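Local coordinates for putative alpha-N-acetylgalactosaminidase (Bacillus halodurans C-125, PDB 3CC1), which probably hydrolyses terminal alpha-linked N-acetylgalactosamine from glycans, as a putative glycosidase that joins a TIM-barrel domain to a C-terminal beta-sandwich domain, at residues W56-A61 with A70-D75; I118-V123 with W148-Y153. All coordinates share one frame; numbering follows the deposited sequence.

Contact 1. Residues W56-A61 with A70-D75; sequences WYEPTA and APLCMD
Tyr57 and Leu72 meet where the long beta-alpha loop between strand 49-52 and helix 97-105, consistent with the TIM-barrel fold of the family, turns back and packs against itself. A single direct hydrogen bond joins the two runs of backbone: Cys73 N donates to Tyr57 O over 2.9 Å, nearly straight at 165°. The same carbonyl oxygen lies 3.6 Å from Leu72 CA in a CA-H...O contact, so two successive residues close on one acceptor. A second polar tie is indirect. A water donates to Pro71 O at 2.7 Å and also reaches Pro59 O, there at an unusually short distance, so that limb is less certain; it lies between two carbonyls that could not bond to each other.

The apolar contacts divide between the two branches of Leu72. Its side chain runs alongside that of Tyr57, with CD1 placed obliquely to the ring and 4.0 Å from Tyr57 CD1. The other methyl, CD2, lies across the extended chain of Glu58, 3.6 Å from its CG. Tyr57 CG sits between its own backbone N and carbonyl carbon (chi1 43°), which stands the ring beside the leucine while CD2 of the tyrosine rests over the face of the Trp56 indole. Farther along, the ring of Pro59 turns its CD to Cys73 SG at 3.8 Å.

Neither segment is helix or strand; Trp56 and Cys73 also make backbone bonds to Ala83 and Leu81. Glu58 OE2 is hydrogen-bonded to a bound glycerol, while Ala61 N bonds to Tyr153 OH of the second subunit. Within the chain, Trp56 and Tyr57 back onto strand 109-115, and Ala70 and Pro71 lean on Gln121 of helix 120-125.

Contact 2. Residues I118-V123 with W148-Y153; sequences IPRQAV and WNTDMY
Arg120 lies flat against the ring of Tyr153 where the short edge strand 118-119 of a three-stranded antiparallel sheet passes directly into helix 120-125. The guanidinium and phenol planes are only 8° apart, although the two side chains cross at about a right angle. Arg120 CG makes the closest approach, a CH-pi contact 3.6 Å from the ring centroid. The chain is extended from CG to NE, which carries the guanidinium past the ring and sets it between Tyr153 on one face and Thr150 O on the other. Val123 CG2 approaches the same ring at its edge.

Next to this contact the strands pair regularly: Ile118 N donates to Tyr153 O and Tyr153 N to Ile118 O. At the next pair Pro119, the N-cap residue, lies side by side with selenomethionine Met152, whose bent chain brings CE to 3.9 Å from Pro119 CD. Arg120 N then bonds to Asp151 O, tying the first turn of the helix to the residue before Met152.

Arg120 NE donates to Met152 O at 3.2 Å and 171°; the acceptor lies in the guanidinium plane, whereas NE stands above the carbonyl plane.

Both contacts are partly buried and lie on the same side of the chain's centre, with centres about 12 Å apart, and both touch the second subunit. Contact 1 closes within one irregular loop; contact 2 brings together segments 118-123 and 148-153, with 24 residues between them, and buries more surface, 472 against 270 Å². Its chemistry follows: paired strand backbones and an arginine whose chain lies over a tyrosine face, as against one backbone bond and a water bridge. The two are joined directly, since Tyr57 OH probably bonds to Asp151 OD2 at 2.7 Å and Gln121 NE2 to Leu72 O, which fastens the loop to the 148-153 run and to helix 120-125.

Contact 1. Residues W56-A61 with A70-D75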
# COMPACT_ATOMS: atom_id res chain seq x y z
N TRP A 56 35.82 14.07 3.46
CA TRP A 56 36.80 15.09 3.17
C TRP A 56 38.14 14.84 3.89
O TRP A 56 39.12 15.51 3.57
CB TRP A 56 36.25 16.50 3.50
CG TRP A 56 35.55 16.61 4.83
CD1 TRP A 56 34.22 16.55 5.04
CD2 TRP A 56 36.15 16.82 6.13
NE1 TRP A 56 33.94 16.66 6.39
CE2 TRP A 56 35.11 16.85 7.07
CE3 TRP A 56 37.46 16.98 6.58
CZ2 TRP A 56 35.33 17.02 8.42
CZ3 TRP A 56 37.68 17.16 7.91
CH2 TRP A 56 36.63 17.18 8.82
N TYR A 57 38.16 13.81 4.77
CA TYR A 57 39.28 13.47 5.66
C TYR A 57 39.95 12.15 5.25
O TYR A 57 40.82 11.65 5.94
CB TYR A 57 38.78 13.38 7.13
CG TYR A 57 37.46 12.65 7.21
CD1 TYR A 57 37.43 11.25 7.09
CD2 TYR A 57 36.26 13.33 7.32
CE1 TYR A 57 36.22 10.56 7.11
CE2 TYR A 57 35.06 12.66 7.35
CZ TYR A 57 35.05 11.27 7.22
OH TYR A 57 33.86 10.57 7.26
N GLU A 58 39.52 11.60 4.11
CA GLU A 58 39.88 10.25 3.70
C GLU A 58 40.66 10.23 2.38
O GLU A 58 40.04 10.14 1.33
CB GLU A 58 38.62 9.38 3.54
CG GLU A 58 38.88 7.88 3.37
CD GLU A 58 37.74 7.00 3.95
OE1 GLU A 58 36.95 7.52 4.79
OE2 GLU A 58 37.63 5.80 3.59
N PRO A 59 41.99 10.39 2.43
CA PRO A 59 42.73 10.32 1.18
C PRO A 59 42.81 8.85 0.80
O PRO A 59 42.67 7.96 1.66
CB PRO A 59 44.12 10.84 1.55
CG PRO A 59 44.28 10.42 2.98
CD PRO A 59 42.88 10.61 3.58
N THR A 60 43.02 8.59 -0.46
CA THR A 60 43.12 7.19 -0.87
C THR A 60 44.59 6.74 -0.88
O THR A 60 45.49 7.57 -0.82
CB THR A 60 42.47 7.00 -2.23
OG1 THR A 60 43.13 7.82 -3.17
CG2 THR A 60 40.99 7.41 -2.20
N ALA A 61 44.79 5.41 -0.94
CA ALA A 61 46.11 4.78 -0.79
C ALA A 61 47.12 5.18 -1.85
O ALA A 61 48.31 5.05 -1.65
CB ALA A 61 45.99 3.24 -0.70
N ALA A 70 47.63 4.75 9.71
CA ALA A 70 46.60 5.67 10.24
C ALA A 70 46.00 6.40 9.04
O ALA A 70 46.39 7.51 8.76
CB ALA A 70 47.22 6.69 11.18
N PRO A 71 45.10 5.75 8.31
CA PRO A 71 44.79 6.23 6.96
C PRO A 71 43.91 7.48 6.86
O PRO A 71 44.01 8.22 5.86
CB PRO A 71 44.12 5.02 6.30
CG PRO A 71 43.67 4.18 7.39
CD PRO A 71 44.66 4.37 8.53
N LEU A 72 43.08 7.75 7.87
CA LEU A 72 42.30 9.01 7.88
C LEU A 72 43.16 10.14 8.44
O LEU A 72 43.97 9.94 9.38
CB LEU A 72 40.99 8.90 8.67
CG LEU A 72 39.99 7.81 8.31
CD1 LEU A 72 38.68 8.02 9.14
CD2 LEU A 72 39.72 7.76 6.84
N CYS A 73 43.00 11.32 7.86
CA CYS A 73 43.72 12.50 8.33
C CYS A 73 43.06 12.93 9.62
O CYS A 73 41.88 13.15 9.66
CB CYS A 73 43.64 13.63 7.33
SG CYS A 73 44.43 13.22 5.79
N MSE A 74 43.85 13.00 10.68
CA MSE A 74 43.27 13.17 12.00
C MSE A 74 44.30 13.84 12.91
O MSE A 74 45.47 13.50 12.83
CB MSE A 74 42.90 11.79 12.57
CG MSE A 74 41.89 11.83 13.74
SE MSE A 74 41.60 10.01 14.41
CE MSE A 74 43.25 9.62 15.31
N ASP A 75 43.86 14.72 13.80
CA ASP A 75 44.75 15.33 14.76
C ASP A 75 44.94 14.44 15.97
O ASP A 75 44.41 13.34 16.06
CB ASP A 75 44.36 16.77 15.10
CG ASP A 75 43.17 16.91 16.02
OD1 ASP A 75 42.76 15.92 16.67
OD2 ASP A 75 42.66 18.07 16.15
O HOH W 1 42.23 7.41 4.05

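Contact 2. Residues I118-V123 with W148-Y153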
# COMPACT_ATOMS: atom_id res chain seq x y z
N ILE A 118 32.92 9.23 16.69
CA ILE A 118 34.33 9.46 16.88
C ILE A 118 35.07 8.43 16.02
O ILE A 118 34.64 7.31 15.90
CB ILE A 118 34.71 9.27 18.39
CG1 ILE A 118 36.17 9.63 18.63
CG2 ILE A 118 34.40 7.83 18.87
CD1 ILE A 118 36.54 9.75 20.13
N PRO A 119 36.19 8.81 15.40
CA PRO A 119 36.72 7.86 14.44
C PRO A 119 37.19 6.58 15.09
O PRO A 119 37.72 6.58 16.17
CB PRO A 119 37.93 8.63 13.85
CG PRO A 119 37.54 10.07 13.99
CD PRO A 119 36.86 10.13 15.32
N ARG A 120 37.02 5.48 14.39
CA ARG A 120 37.50 4.23 14.92
C ARG A 120 39.02 4.30 15.12
O ARG A 120 39.59 3.65 15.97
CB ARG A 120 37.16 3.11 13.93
CG ARG A 120 35.67 2.88 13.77
CD ARG A 120 35.46 1.52 13.12
NE ARG A 120 34.08 1.34 12.76
CZ ARG A 120 33.60 0.23 12.22
NH1 ARG A 120 34.39 -0.81 12.04
NH2 ARG A 120 32.35 0.16 11.84
N GLN A 121 39.66 5.07 14.25
CA GLN A 121 41.09 5.31 14.26
C GLN A 121 41.55 5.99 15.57
O GLN A 121 42.62 5.68 16.10
CB GLN A 121 41.46 6.14 13.06
CG GLN A 121 42.96 6.34 12.89
CD GLN A 121 43.27 7.04 11.55
OE1 GLN A 121 42.91 6.56 10.50
NE2 GLN A 121 43.94 8.17 11.62
N ALA A 122 40.70 6.89 16.09
CA ALA A 122 40.93 7.51 17.40
C ALA A 122 40.81 6.47 18.50
O ALA A 122 41.56 6.48 19.46
CB ALA A 122 39.95 8.68 17.62
N VAL A 123 39.89 5.55 18.35
CA VAL A 123 39.68 4.53 19.39
C VAL A 123 40.90 3.61 19.39
O VAL A 123 41.47 3.32 20.44
CB VAL A 123 38.33 3.80 19.21
CG1 VAL A 123 38.24 2.62 20.15
CG2 VAL A 123 37.14 4.78 19.41
N TRP A 148 26.65 1.63 6.82
CA TRP A 148 27.00 1.95 5.43
C TRP A 148 28.37 2.62 5.29
O TRP A 148 28.80 2.99 4.19
CB TRP A 148 25.90 2.79 4.77
CG TRP A 148 25.32 3.90 5.56
CD1 TRP A 148 24.20 3.85 6.33
CD2 TRP A 148 25.78 5.26 5.60
NE1 TRP A 148 23.94 5.07 6.87
CE2 TRP A 148 24.89 5.96 6.45
CE3 TRP A 148 26.86 5.93 5.04
CZ2 TRP A 148 25.04 7.32 6.74
CZ3 TRP A 148 27.00 7.31 5.32
CH2 TRP A 148 26.09 7.98 6.15
N ASN A 149 29.07 2.72 6.42
CA ASN A 149 30.36 3.40 6.49
C ASN A 149 31.16 3.09 7.75
O ASN A 149 30.71 3.33 8.87
CB ASN A 149 30.11 4.90 6.39
CG ASN A 149 31.34 5.71 6.69
OD1 ASN A 149 31.71 5.89 7.86
ND2 ASN A 149 31.98 6.22 5.63
N THR A 150 32.39 2.60 7.54
CA THR A 150 33.24 2.11 8.63
C THR A 150 34.07 3.20 9.39
O THR A 150 34.90 2.87 10.22
CB THR A 150 34.28 1.05 8.12
OG1 THR A 150 35.01 1.61 7.03
CG2 THR A 150 33.60 -0.21 7.63
N ASP A 151 33.82 4.48 9.13
CA ASP A 151 34.75 5.52 9.61
C ASP A 151 34.71 5.69 11.14
O ASP A 151 35.73 5.96 11.77
CB ASP A 151 34.42 6.90 8.96
CG ASP A 151 34.78 6.99 7.48
OD1 ASP A 151 35.61 6.16 6.98
OD2 ASP A 151 34.24 7.93 6.82
N MSE A 152 33.54 5.57 11.72
CA MSE A 152 33.31 5.99 13.12
C MSE A 152 32.76 4.88 14.03
O MSE A 152 32.22 3.86 13.57
CB MSE A 152 32.32 7.16 13.19
CG MSE A 152 32.37 8.22 12.06
SE MSE A 152 34.03 9.19 12.04
CE MSE A 152 33.58 10.68 13.23
N TYR A 153 32.89 5.12 15.32
CA TYR A 153 32.06 4.50 16.35
C TYR A 153 31.21 5.62 16.94
O TYR A 153 31.58 6.79 16.89
CB TYR A 153 32.89 3.89 17.48
CG TYR A 153 33.67 2.64 17.10
CD1 TYR A 153 33.01 1.52 16.64
CD2 TYR A 153 35.05 2.59 17.24
CE1 TYR A 153 33.73 0.36 16.33
CE2 TYR A 153 35.77 1.45 16.94
CZ TYR A 153 35.11 0.35 16.49
OH TYR A 153 35.82 -0.77 16.15
O HOH W 2 30.71 2.61 11.54
O HOH W 3 38.49 5.67 11.58